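Local coordinates for hypothetical protein PA3499 (Pseudomonas aeruginosa, PDB 2IG8) that is of unknown function but has the alpha/beta fold of the YjgF-like superfamily and assembles as a trimer, at residues R5-A10 with E69-H74; G34-P39 with P122-E127; Q56-L61 with G95-E100; Y79-Y84 with I128-R133; T86-K91 with L113-G118. One frame throughout, in Å; residues are numbered along the deposited sequence.

Contact 1 (R5-A10 with E69-H74); sequences RRIRAA and EAAGGH
The Schellman motif that ends helix 53-70 packs here against the chain leaving the N-terminal edge strand of the alpha/beta fold, and Ile7 and Ala70 carry most of the touch. Ile7 straddles the helix end with its two branches. Its CG2, anti to the backbone N because chi1 is -63°, presses on Ala70 CB at 3.5 Å, while the other branch runs along Ala71 and brings CD1 to 3.9 Å from Ala71 CB. The isoleucine therefore meets two successive alanines with different methyls, and their short side chains let the loop backbone come close. Two residues further along the extended chain, Ala9 CB meets the same Ala70 CB at 3.8 Å, so that both Ile7 and Ala9 close on this one methyl. Gly72, with a phi of 83°, turns the chain out of the helix, and its N-H bonds back to Glu69 O at 3.0 Å. Behind the apolar patch Leu30 of strand 29-36 touches both Ile7 and Ala71, which ties the helix end to the sheet as well as to the N-terminal chain. Arg5, which bonds through its backbone with Leu25 of the adjacent strand, sends an extended side chain toward the helix end; its guanidinium makes a loose approach only, NH1 lying 4.0 Å from Ala71 O.

Contact 2 (G34-P39 with P122-E127); sequences GMTAHP and PELLVE
Thr36 and Leu124 form the tightly packed half of this contact, their side chains crossing at about a right angle. Leu124 spreads both methyls under the turn: CD1 lies 3.6 Å from Thr36 CG2, and CD2 reaches the backbone at His38 N and the CB of the histidine. Thr36 CG2 also rests on the carboxylate of Glu127, 3.3 Å from OE1. That glutamate is extended, with CG anti to the backbone N (chi1 175°), which carries the carboxylate past Met35 O as far as Gly34, where OE2 stands 3.4 Å from the glycine CA. At the backbone level the strands touch through a CA-H...O contact from Glu127 CA to Met35 O at 3.3 Å. The other half is looser. From Thr36 onward the backbones diverge, and a water fills in, accepting from Ala37 N at 2.8 Å and donating to Val126 O at 2.6 Å, in place of a direct strand-to-strand bond. Thr36 OG1 turns away from this bridge and accepts from His38 N at 3.3 Å. Phe121 stacks on the His38 ring, and Lys63 of helix 53-70 bonds to Thr36 O. Two antiparallel sheet neighbours, 29-36 and 126-133, thus part at their ends, the first leaving through an ST turn at Thr36.

Contact 3 (Q56-L61 with G95-E100); sequences QALVVL and GRARQE
Glu100 OE1 is the polar atom of this interface: it is hydrogen-bonded to His54 NE2, one turn before Leu58 on helix 53-70, while lying 3.6 Å from Leu58 CD1 across the helix pair. The extended carboxylate chain crosses the leucine at about a right angle. The rest is apolar and centres on Ala97, whose CB meets Ala57 CB at 3.6 Å, a pairing of two small residues. Leu58 lies along one flank of that pair. With chi1 at -74° its CG stands anti to the carbonyl carbon, and CD2 reaches 3.5 Å from Ala97 O. Leu61 closes the deeper flank, its CD1 4.2 Å from Ala97 O and 4.3 Å from Arg98 CG. Beyond that aliphatic part, Arg98 bonds weakly to Ser19 of the third subunit. The segments 56-61 and 95-100 cross at -44°, their axes 8.9 Å apart at the closest; helices 53-70 and 91-101 form the two-helix layer on the sheet of this alpha/beta fold.

Contact 4 (Y79-Y84 with I128-R133); sequences YKLNVY and IDAWAR
Trp131 faces Tyr79 and Lys80 together across an antiparallel strand pair, a classic beta bulge in the central sheet. The tryptophan carbonyl takes a bond from Tyr79 N at 2.9 Å and a weak one from Lys80 N, and its own N-H returns to Lys80 O at 2.9 Å. From CB outward, the tryptophan side chain meets something at each step. CB lies over one face of the tyrosine ring, 3.9 Å from its centroid, a CH-pi contact. CD1 has Lys80 O at the indole edge and Lys80 CB 3.8 Å away, the lysine chain running alongside in the same direction. NE1 comes to 3.9 Å from Asn82 ND2, too far and wrongly matched for a bond, and stays buried without a partner. CE3, on the opposite rim, lies near Tyr79 OH, which bonds to Glu29. Chi1 of 64° swings the tyrosine ring over the neighbouring strand. Trp131 packs edge-to-face on the Trp131 rings of both other subunits, and Lys80 NZ bridges to Asp129 of the third subunit. The other sheet face carries Leu81, Val83, Ile128 and Ala130, of which Ile128 and Ala130 pack on helix 53-70. Near the far end a water donates to Asp129 OD2 at 2.7 Å and lies 2.6 Å from Tyr84 OH.

Contact 5 (T86-K91 with L113-G118); sequences TRIADK and LVEVSG
One direct hydrogen bond joins the segments: Ile88 N donates to Glu115 OE1 at 2.8 Å, on the anti lone pair, with an angle of 155° at the hydrogen. The glutamate gets there extended, CG anti to the backbone N (chi1 -174°), passing under Thr86 O, which lies 3.4 Å from CG. Its other oxygen, OE2, bonds to Ser117 OG of the third subunit, so both carboxylate oxygens are bonded. A water supplies a second polar link, donating to Thr86 O and to Val116 O, each at 2.6 Å. In the apolar part Ile88 CD1 meets Leu113 CD2 at 3.9 Å, and Lys91 CB lies 4.1 Å from Leu113 CD2. Within the loop, Arg87 grips Asp90 OD2 side-on through NE at 2.8 Å and through NH2, a salt bridge spanning the 3-10 segment 88-90. The loop lies between strand 78-85 and helix 91-101, against strand 110-115, outermost in this chain and joined at Glu115 to the third subunit by backbone bonds, with Leu119 and Val120 of that subunit packed nearby.

In the fold
From the N terminus, contact 1 closes the first long loop, bringing the end of helix 53-70 back to strand 4-6. Contact 2 opens inside that loop at strand 29-36 and closes far later at strand 126-133, crossing contact 1 and enclosing contacts 3 and 5. Contact 3 joins helices 53-70 and 91-101 and crosses contacts 1, 4 and 5. Contact 4 joins strand 78-85 to 126-133, crosses contact 2, and holds contact 5 within its loop. Contact 5 closes a short loop through helix 91-101, tying the turn after strand 78-85 to the end of strand 110-115. Val60 and Leu61 of contact 3 pack on Ile128 of contact 4, seating helix 53-70 on the sheet.

Contact 1 (R5-A10 with E69-H74)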
# COMPACT_ATOMS: atom_id res chain seq x y z
N ARG B 5 -9.67 -15.98 -10.15
CA ARG B 5 -10.86 -16.54 -9.55
C ARG B 5 -11.15 -15.91 -8.21
O ARG B 5 -10.27 -15.70 -7.37
CB ARG B 5 -10.86 -18.08 -9.51
CG ARG B 5 -10.20 -18.77 -8.35
CD ARG B 5 -10.57 -20.27 -8.29
NE ARG B 5 -10.17 -20.87 -7.00
CZ ARG B 5 -8.98 -21.41 -6.74
NH1 ARG B 5 -8.72 -21.90 -5.52
NH2 ARG B 5 -8.03 -21.46 -7.67
N ARG B 6 -12.42 -15.60 -8.04
CA ARG B 6 -12.89 -15.01 -6.83
C ARG B 6 -12.87 -16.07 -5.74
O ARG B 6 -13.37 -17.17 -5.93
CB ARG B 6 -14.29 -14.47 -7.03
CG ARG B 6 -14.44 -13.12 -6.48
CD ARG B 6 -14.74 -13.19 -5.08
NE ARG B 6 -15.37 -11.98 -4.59
CZ ARG B 6 -16.57 -11.55 -4.96
NH1 ARG B 6 -17.26 -12.20 -5.89
NH2 ARG B 6 -17.07 -10.45 -4.41
N ILE B 7 -12.26 -15.74 -4.61
CA ILE B 7 -12.12 -16.69 -3.52
C ILE B 7 -13.14 -16.32 -2.48
O ILE B 7 -13.14 -15.20 -1.99
CB ILE B 7 -10.72 -16.64 -2.89
CG1 ILE B 7 -9.67 -17.05 -3.92
CG2 ILE B 7 -10.66 -17.55 -1.64
CD1 ILE B 7 -9.84 -18.45 -4.43
N ARG B 8 -14.00 -17.27 -2.16
CA ARG B 8 -15.03 -17.06 -1.13
C ARG B 8 -14.80 -17.91 0.11
O ARG B 8 -14.91 -19.14 0.05
CB ARG B 8 -16.38 -17.37 -1.72
CG ARG B 8 -16.67 -16.53 -2.92
CD ARG B 8 -17.95 -16.97 -3.53
NE ARG B 8 -18.30 -16.24 -4.74
CZ ARG B 8 -18.69 -14.96 -4.78
NH1 ARG B 8 -19.03 -14.43 -5.95
NH2 ARG B 8 -18.73 -14.21 -3.68
N ALA B 9 -14.50 -17.24 1.22
CA ALA B 9 -14.46 -17.87 2.53
C ALA B 9 -15.85 -17.74 3.20
O ALA B 9 -16.42 -16.65 3.25
CB ALA B 9 -13.38 -17.20 3.38
N ALA B 10 -16.39 -18.85 3.70
CA ALA B 10 -17.75 -18.86 4.29
C ALA B 10 -17.94 -17.85 5.41
O ALA B 10 -18.99 -17.18 5.49
CB ALA B 10 -18.07 -20.23 4.82
N GLU B 69 -6.79 -20.04 3.48
CA GLU B 69 -7.32 -21.41 3.48
C GLU B 69 -8.40 -21.64 2.44
O GLU B 69 -8.42 -22.69 1.80
CB GLU B 69 -7.77 -21.82 4.89
CG GLU B 69 -6.56 -21.99 5.79
CD GLU B 69 -6.88 -22.42 7.21
OE1 GLU B 69 -8.07 -22.41 7.60
OE2 GLU B 69 -5.91 -22.74 7.95
N ALA B 70 -9.26 -20.65 2.22
CA ALA B 70 -10.27 -20.76 1.19
C ALA B 70 -9.64 -20.92 -0.19
O ALA B 70 -10.22 -21.55 -1.07
CB ALA B 70 -11.23 -19.56 1.23
N ALA B 71 -8.44 -20.38 -0.37
CA ALA B 71 -7.69 -20.49 -1.63
C ALA B 71 -6.73 -21.69 -1.67
O ALA B 71 -6.01 -21.87 -2.64
CB ALA B 71 -6.91 -19.18 -1.89
N GLY B 72 -6.72 -22.50 -0.61
CA GLY B 72 -5.82 -23.65 -0.51
C GLY B 72 -4.42 -23.31 -0.02
O GLY B 72 -3.50 -24.09 -0.22
N GLY B 73 -4.26 -22.15 0.60
CA GLY B 73 -2.98 -21.71 1.13
C GLY B 73 -2.86 -21.84 2.64
O GLY B 73 -3.62 -22.57 3.27
N HIS B 74 -1.89 -21.13 3.21
CA HIS B 74 -1.59 -21.17 4.63
C HIS B 74 -0.80 -19.90 4.99
O HIS B 74 -0.41 -19.13 4.11
CB HIS B 74 -0.81 -22.44 4.96
CG HIS B 74 0.54 -22.52 4.30
ND1 HIS B 74 0.74 -23.15 3.09
CD2 HIS B 74 1.74 -22.04 4.68
CE1 HIS B 74 2.02 -23.06 2.76
NE2 HIS B 74 2.65 -22.39 3.71

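Contact 2 (G34-P39 with P122-E127)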
# COMPACT_ATOMS: atom_id res chain seq x y z
N GLY B 34 -8.54 -5.15 2.63
CA GLY B 34 -8.18 -4.86 4.00
C GLY B 34 -9.16 -5.53 4.94
O GLY B 34 -10.38 -5.50 4.71
N MET B 35 -8.62 -6.17 5.96
CA MET B 35 -9.42 -6.90 6.93
C MET B 35 -9.46 -6.20 8.29
O MET B 35 -8.48 -5.60 8.74
CB MET B 35 -8.89 -8.34 7.06
CG MET B 35 -9.21 -9.25 5.84
SD MET B 35 -10.96 -9.69 5.61
CE MET B 35 -11.28 -8.85 4.04
N THR B 36 -10.63 -6.27 8.94
CA THR B 36 -10.85 -5.65 10.23
C THR B 36 -11.56 -6.67 11.14
O THR B 36 -12.03 -7.73 10.68
CB THR B 36 -11.74 -4.41 10.15
OG1 THR B 36 -13.11 -4.82 9.99
CG2 THR B 36 -11.34 -3.47 9.00
N ALA B 37 -11.65 -6.32 12.43
CA ALA B 37 -12.27 -7.19 13.41
C ALA B 37 -13.80 -6.96 13.55
O ALA B 37 -14.42 -7.51 14.42
CB ALA B 37 -11.54 -7.07 14.78
N HIS B 38 -14.39 -6.18 12.65
CA HIS B 38 -15.85 -6.01 12.59
C HIS B 38 -16.44 -7.22 11.84
O HIS B 38 -15.90 -7.64 10.83
CB HIS B 38 -16.19 -4.72 11.84
CG HIS B 38 -17.65 -4.41 11.77
ND1 HIS B 38 -18.42 -4.69 10.67
CD2 HIS B 38 -18.49 -3.86 12.68
CE1 HIS B 38 -19.67 -4.32 10.89
NE2 HIS B 38 -19.75 -3.82 12.11
N PRO B 39 -17.60 -7.74 12.27
CA PRO B 39 -18.51 -7.29 13.35
C PRO B 39 -18.26 -7.78 14.76
O PRO B 39 -19.00 -7.37 15.66
CB PRO B 39 -19.88 -7.77 12.85
CG PRO B 39 -19.57 -9.05 12.11
CD PRO B 39 -18.21 -8.81 11.46
N PRO B 122 -16.44 2.71 14.03
CA PRO B 122 -15.88 3.44 15.15
C PRO B 122 -15.23 2.55 16.21
O PRO B 122 -14.35 3.01 16.92
CB PRO B 122 -17.08 4.23 15.69
CG PRO B 122 -18.26 3.47 15.26
CD PRO B 122 -17.90 2.86 13.96
N GLU B 123 -15.62 1.27 16.27
CA GLU B 123 -15.04 0.35 17.27
C GLU B 123 -13.64 -0.16 16.88
O GLU B 123 -12.94 -0.75 17.72
CB GLU B 123 -15.95 -0.85 17.49
CG GLU B 123 -17.35 -0.50 17.96
CD GLU B 123 -18.36 -0.27 16.84
OE1 GLU B 123 -17.98 -0.05 15.67
OE2 GLU B 123 -19.56 -0.34 17.15
N LEU B 124 -13.25 0.06 15.62
CA LEU B 124 -12.00 -0.48 15.09
C LEU B 124 -10.75 0.26 15.59
O LEU B 124 -10.73 1.51 15.67
CB LEU B 124 -12.01 -0.47 13.56
CG LEU B 124 -13.11 -1.28 12.86
CD1 LEU B 124 -12.92 -1.20 11.32
CD2 LEU B 124 -13.16 -2.73 13.36
N LEU B 125 -9.73 -0.51 15.93
CA LEU B 125 -8.40 -0.02 16.28
C LEU B 125 -7.35 -0.37 15.22
O LEU B 125 -6.26 0.19 15.25
CB LEU B 125 -7.94 -0.64 17.61
CG LEU B 125 -8.70 -0.22 18.86
CD1 LEU B 125 -8.28 -1.10 20.09
CD2 LEU B 125 -8.51 1.27 19.08
N VAL B 126 -7.67 -1.30 14.32
CA VAL B 126 -6.69 -1.79 13.33
C VAL B 126 -7.35 -2.36 12.08
O VAL B 126 -8.45 -2.93 12.12
CB VAL B 126 -5.69 -2.81 13.98
CG1 VAL B 126 -6.42 -4.10 14.44
CG2 VAL B 126 -4.53 -3.17 13.03
N GLU B 127 -6.67 -2.16 10.95
CA GLU B 127 -7.01 -2.79 9.70
C GLU B 127 -5.68 -3.26 9.08
O GLU B 127 -4.68 -2.55 9.17
CB GLU B 127 -7.74 -1.82 8.78
CG GLU B 127 -8.03 -2.38 7.41
CD GLU B 127 -9.28 -1.78 6.73
OE1 GLU B 127 -9.97 -0.92 7.32
OE2 GLU B 127 -9.56 -2.19 5.60
O HOH W 1 -10.00 -4.41 13.67

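Contact 3 (Q56-L61 with G95-E100)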
# COMPACT_ATOMS: atom_id res chain seq x y z
N GLN B 56 -8.01 -7.46 18.59
CA GLN B 56 -8.46 -7.10 17.26
C GLN B 56 -7.47 -7.59 16.20
O GLN B 56 -7.89 -8.13 15.17
CB GLN B 56 -8.71 -5.60 17.12
CG GLN B 56 -9.93 -5.06 17.90
CD GLN B 56 -10.40 -3.70 17.48
OE1 GLN B 56 -10.25 -3.31 16.32
NE2 GLN B 56 -11.03 -2.96 18.42
N ALA B 57 -6.18 -7.40 16.43
CA ALA B 57 -5.19 -7.79 15.42
C ALA B 57 -5.24 -9.31 15.19
O ALA B 57 -5.16 -9.77 14.07
CB ALA B 57 -3.79 -7.33 15.81
N LEU B 58 -5.45 -10.06 16.25
CA LEU B 58 -5.60 -11.52 16.12
C LEU B 58 -6.85 -11.95 15.34
O LEU B 58 -6.81 -12.92 14.57
CB LEU B 58 -5.57 -12.19 17.48
CG LEU B 58 -4.23 -12.33 18.22
CD1 LEU B 58 -4.44 -12.89 19.62
CD2 LEU B 58 -3.24 -13.16 17.42
N VAL B 59 -7.98 -11.29 15.58
CA VAL B 59 -9.18 -11.53 14.80
C VAL B 59 -8.92 -11.23 13.32
O VAL B 59 -9.30 -12.03 12.46
CB VAL B 59 -10.40 -10.71 15.31
CG1 VAL B 59 -11.56 -10.72 14.28
CG2 VAL B 59 -10.84 -11.22 16.71
N VAL B 60 -8.25 -10.11 13.05
CA VAL B 60 -7.91 -9.70 11.69
C VAL B 60 -7.02 -10.74 11.03
O VAL B 60 -7.34 -11.20 9.93
CB VAL B 60 -7.22 -8.30 11.65
CG1 VAL B 60 -6.59 -8.01 10.25
CG2 VAL B 60 -8.24 -7.21 11.99
N LEU B 61 -5.93 -11.13 11.71
CA LEU B 61 -5.05 -12.17 11.17
C LEU B 61 -5.78 -13.52 10.96
O LEU B 61 -5.55 -14.18 9.96
CB LEU B 61 -3.77 -12.33 12.04
CG LEU B 61 -2.83 -11.10 12.03
CD1 LEU B 61 -1.77 -11.18 13.17
CD2 LEU B 61 -2.16 -10.92 10.63
N GLY B 95 2.50 -6.09 17.39
CA GLY B 95 3.68 -6.97 17.53
C GLY B 95 3.41 -8.27 18.28
O GLY B 95 3.74 -9.37 17.81
N ARG B 96 2.72 -8.17 19.41
CA ARG B 96 2.39 -9.33 20.22
C ARG B 96 1.49 -10.29 19.46
O ARG B 96 1.75 -11.46 19.48
CB ARG B 96 1.64 -8.91 21.47
CG ARG B 96 2.51 -8.60 22.62
CD ARG B 96 1.66 -8.34 23.85
NE ARG B 96 2.48 -7.99 25.02
CZ ARG B 96 3.11 -6.83 25.19
NH1 ARG B 96 3.08 -5.85 24.26
NH2 ARG B 96 3.79 -6.66 26.31
N ALA B 97 0.49 -9.74 18.76
CA ALA B 97 -0.42 -10.52 17.92
C ALA B 97 0.36 -11.31 16.84
O ALA B 97 0.15 -12.52 16.66
CB ALA B 97 -1.45 -9.64 17.27
N ARG B 98 1.28 -10.63 16.17
CA ARG B 98 2.11 -11.26 15.19
C ARG B 98 3.00 -12.37 15.77
O ARG B 98 3.12 -13.45 15.16
CB ARG B 98 2.95 -10.23 14.45
CG ARG B 98 2.12 -9.45 13.45
CD ARG B 98 2.99 -8.65 12.51
NE ARG B 98 3.62 -7.52 13.18
CZ ARG B 98 3.96 -6.38 12.59
NH1 ARG B 98 4.50 -5.41 13.31
NH2 ARG B 98 3.78 -6.19 11.29
N GLN B 99 3.59 -12.14 16.93
CA GLN B 99 4.43 -13.18 17.54
C GLN B 99 3.59 -14.43 17.78
O GLN B 99 4.04 -15.55 17.55
CB GLN B 99 5.06 -12.71 18.84
CG GLN B 99 6.15 -11.64 18.62
CD GLN B 99 7.46 -12.19 18.09
OE1 GLN B 99 7.68 -13.40 18.03
NE2 GLN B 99 8.35 -11.29 17.70
N GLU B 100 2.35 -14.25 18.22
CA GLU B 100 1.50 -15.40 18.51
C GLU B 100 1.01 -16.09 17.25
O GLU B 100 1.06 -17.31 17.16
CB GLU B 100 0.35 -14.99 19.45
CG GLU B 100 0.87 -14.56 20.79
CD GLU B 100 -0.19 -13.93 21.72
OE1 GLU B 100 -1.33 -13.65 21.28
OE2 GLU B 100 0.19 -13.69 22.89

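Contact 4 (Y79-Y84 with I128-R133)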
# COMPACT_ATOMS: atom_id res chain seq x y z
N TYR B 79 3.67 -12.50 2.65
CA TYR B 79 4.98 -11.86 2.52
C TYR B 79 4.98 -10.37 2.89
O TYR B 79 6.03 -9.79 3.06
CB TYR B 79 5.57 -12.07 1.12
CG TYR B 79 4.80 -11.45 -0.02
CD1 TYR B 79 5.00 -10.12 -0.36
CD2 TYR B 79 3.88 -12.19 -0.74
CE1 TYR B 79 4.30 -9.54 -1.42
CE2 TYR B 79 3.15 -11.61 -1.79
CZ TYR B 79 3.37 -10.29 -2.12
OH TYR B 79 2.69 -9.71 -3.16
N LYS B 80 3.81 -9.76 3.06
CA LYS B 80 3.76 -8.36 3.50
C LYS B 80 2.45 -8.10 4.24
O LYS B 80 1.40 -8.63 3.85
CB LYS B 80 3.92 -7.37 2.33
CG LYS B 80 3.86 -5.89 2.75
CD LYS B 80 4.08 -4.87 1.61
CE LYS B 80 5.51 -4.41 1.49
NZ LYS B 80 5.73 -3.33 0.44
N LEU B 81 2.54 -7.33 5.32
CA LEU B 81 1.36 -6.89 6.07
C LEU B 81 1.47 -5.38 6.28
O LEU B 81 2.39 -4.91 6.97
CB LEU B 81 1.32 -7.58 7.43
CG LEU B 81 1.26 -9.09 7.47
CD1 LEU B 81 1.45 -9.64 8.90
CD2 LEU B 81 -0.03 -9.58 6.90
N ASN B 82 0.59 -4.62 5.65
CA ASN B 82 0.51 -3.21 5.94
C ASN B 82 -0.59 -2.95 6.95
O ASN B 82 -1.74 -3.35 6.76
CB ASN B 82 0.34 -2.41 4.69
CG ASN B 82 1.60 -2.43 3.83
OD1 ASN B 82 2.70 -2.77 4.31
ND2 ASN B 82 1.45 -2.14 2.59
N VAL B 83 -0.22 -2.28 8.03
CA VAL B 83 -1.06 -2.21 9.22
C VAL B 83 -1.41 -0.76 9.47
O VAL B 83 -0.53 0.12 9.49
CB VAL B 83 -0.33 -2.78 10.44
CG1 VAL B 83 -1.26 -2.73 11.69
CG2 VAL B 83 0.17 -4.21 10.12
N TYR B 84 -2.70 -0.51 9.59
CA TYR B 84 -3.21 0.83 9.86
C TYR B 84 -3.87 0.78 11.22
O TYR B 84 -4.84 0.04 11.40
CB TYR B 84 -4.25 1.22 8.81
CG TYR B 84 -3.76 1.06 7.42
CD1 TYR B 84 -2.90 2.01 6.89
CD2 TYR B 84 -4.09 -0.05 6.64
CE1 TYR B 84 -2.38 1.86 5.61
CE2 TYR B 84 -3.57 -0.20 5.35
CZ TYR B 84 -2.73 0.76 4.84
OH TYR B 84 -2.22 0.67 3.55
N ILE B 128 -5.69 -4.45 8.51
CA ILE B 128 -4.49 -4.98 7.88
C ILE B 128 -4.74 -5.34 6.43
O ILE B 128 -5.72 -6.05 6.10
CB ILE B 128 -3.93 -6.18 8.65
CG1 ILE B 128 -3.59 -5.77 10.10
CG2 ILE B 128 -2.73 -6.76 7.89
CD1 ILE B 128 -3.07 -6.92 11.04
N ASP B 129 -3.86 -4.84 5.57
CA ASP B 129 -3.82 -5.17 4.17
C ASP B 129 -2.72 -6.21 3.97
O ASP B 129 -1.53 -5.89 4.16
CB ASP B 129 -3.54 -3.89 3.36
CG ASP B 129 -3.83 -4.04 1.86
OD1 ASP B 129 -4.28 -5.12 1.40
OD2 ASP B 129 -3.56 -3.06 1.13
N ALA B 130 -3.11 -7.44 3.65
CA ALA B 130 -2.19 -8.60 3.61
C ALA B 130 -1.89 -8.98 2.16
O ALA B 130 -2.78 -8.99 1.30
CB ALA B 130 -2.78 -9.82 4.36
N TRP B 131 -0.62 -9.28 1.90
CA TRP B 131 -0.17 -9.74 0.59
C TRP B 131 0.37 -11.15 0.75
O TRP B 131 1.17 -11.42 1.68
CB TRP B 131 0.91 -8.83 0.01
CG TRP B 131 0.53 -7.37 -0.01
CD1 TRP B 131 0.48 -6.52 1.06
CD2 TRP B 131 0.13 -6.59 -1.15
NE1 TRP B 131 0.07 -5.28 0.67
CE2 TRP B 131 -0.13 -5.29 -0.69
CE3 TRP B 131 -0.02 -6.87 -2.50
CZ2 TRP B 131 -0.55 -4.26 -1.53
CZ3 TRP B 131 -0.44 -5.84 -3.37
CH2 TRP B 131 -0.70 -4.55 -2.88
N ALA B 132 -0.06 -12.05 -0.14
CA ALA B 132 0.36 -13.45 -0.12
C ALA B 132 0.45 -14.05 -1.53
O ALA B 132 -0.19 -13.56 -2.48
CB ALA B 132 -0.60 -14.29 0.74
N ARG B 133 1.28 -15.08 -1.64
CA ARG B 133 1.43 -15.93 -2.83
C ARG B 133 1.35 -17.39 -2.40
O ARG B 133 2.01 -17.78 -1.45
CB ARG B 133 2.84 -15.77 -3.39
CG ARG B 133 3.06 -14.55 -4.16
CD ARG B 133 4.44 -14.59 -4.72
NE ARG B 133 4.51 -15.52 -5.84
CZ ARG B 133 4.19 -15.18 -7.08
NH1 ARG B 133 3.75 -13.96 -7.37
NH2 ARG B 133 4.30 -16.08 -8.06
O HOH W 2 -1.71 -1.34 2.02

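Contact 5 (T86-K91 with L113-G118)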
# COMPACT_ATOMS: atom_id res chain seq x y z
N THR B 86 -5.43 3.11 14.65
CA THR B 86 -5.95 4.41 15.05
C THR B 86 -5.13 5.07 16.15
O THR B 86 -5.25 6.28 16.35
CB THR B 86 -7.43 4.31 15.50
OG1 THR B 86 -7.52 3.36 16.56
CG2 THR B 86 -8.32 3.91 14.32
N ARG B 87 -4.33 4.29 16.86
CA ARG B 87 -3.49 4.76 17.96
C ARG B 87 -2.10 4.16 17.79
O ARG B 87 -1.90 2.94 17.96
CB ARG B 87 -4.07 4.35 19.33
CG ARG B 87 -5.53 4.73 19.50
CD ARG B 87 -6.06 4.38 20.90
NE ARG B 87 -5.95 2.96 21.16
CZ ARG B 87 -6.52 2.32 22.18
NH1 ARG B 87 -7.27 2.95 23.06
NH2 ARG B 87 -6.31 1.03 22.31
N ILE B 88 -1.12 5.01 17.51
CA ILE B 88 0.24 4.53 17.30
C ILE B 88 0.81 3.81 18.53
O ILE B 88 1.64 2.92 18.37
CB ILE B 88 1.22 5.64 16.85
CG1 ILE B 88 2.46 5.05 16.17
CG2 ILE B 88 1.56 6.62 18.00
CD1 ILE B 88 2.19 4.45 14.80
N ALA B 89 0.32 4.17 19.72
CA ALA B 89 0.69 3.49 20.96
C ALA B 89 0.40 2.00 20.90
O ALA B 89 0.99 1.26 21.65
CB ALA B 89 -0.04 4.10 22.15
N ASP B 90 -0.50 1.58 20.03
CA ASP B 90 -0.90 0.16 19.93
C ASP B 90 0.07 -0.68 19.09
O ASP B 90 -0.15 -1.88 18.88
CB ASP B 90 -2.32 0.05 19.34
CG ASP B 90 -3.41 0.53 20.31
OD1 ASP B 90 -3.14 0.58 21.53
OD2 ASP B 90 -4.53 0.88 19.87
N LYS B 91 1.14 -0.07 18.57
CA LYS B 91 2.07 -0.79 17.69
C LYS B 91 2.62 -2.04 18.35
O LYS B 91 2.75 -3.07 17.69
CB LYS B 91 3.22 0.12 17.23
CG LYS B 91 4.14 0.62 18.32
CD LYS B 91 5.28 1.49 17.79
CE LYS B 91 6.33 1.73 18.88
NZ LYS B 91 7.08 0.49 19.18
N LEU B 113 3.63 0.02 9.30
CA LEU B 113 2.57 0.27 10.30
C LEU B 113 2.52 1.78 10.51
O LEU B 113 3.54 2.38 10.84
CB LEU B 113 2.94 -0.43 11.62
CG LEU B 113 1.86 -0.50 12.72
CD1 LEU B 113 2.12 -1.65 13.69
CD2 LEU B 113 1.84 0.84 13.46
N VAL B 114 1.35 2.37 10.27
CA VAL B 114 1.17 3.80 10.41
C VAL B 114 -0.15 4.08 11.13
O VAL B 114 -1.06 3.25 11.15
CB VAL B 114 1.20 4.58 9.04
CG1 VAL B 114 2.59 4.39 8.33
CG2 VAL B 114 0.02 4.19 8.13
N GLU B 115 -0.22 5.25 11.76
CA GLU B 115 -1.48 5.64 12.39
C GLU B 115 -2.33 6.45 11.42
O GLU B 115 -1.92 7.50 10.95
CB GLU B 115 -1.23 6.45 13.65
CG GLU B 115 -2.47 6.77 14.44
CD GLU B 115 -2.23 7.87 15.43
OE1 GLU B 115 -1.68 7.60 16.51
OE2 GLU B 115 -2.63 9.01 15.14
N VAL B 116 -3.53 5.96 11.15
CA VAL B 116 -4.50 6.67 10.34
C VAL B 116 -5.43 7.46 11.26
O VAL B 116 -5.48 7.25 12.49
CB VAL B 116 -5.28 5.69 9.41
CG1 VAL B 116 -4.32 5.04 8.35
CG2 VAL B 116 -6.02 4.66 10.21
N SER B 117 -6.19 8.36 10.69
CA SER B 117 -7.06 9.18 11.51
C SER B 117 -8.44 8.54 11.65
O SER B 117 -9.21 8.94 12.50
CB SER B 117 -7.12 10.61 10.98
OG SER B 117 -7.61 10.67 9.67
N GLY B 118 -8.72 7.49 10.87
CA GLY B 118 -10.01 6.81 11.00
C GLY B 118 -10.11 5.53 10.21
O GLY B 118 -9.47 5.37 9.17
O HOH W 3 -6.61 7.82 14.72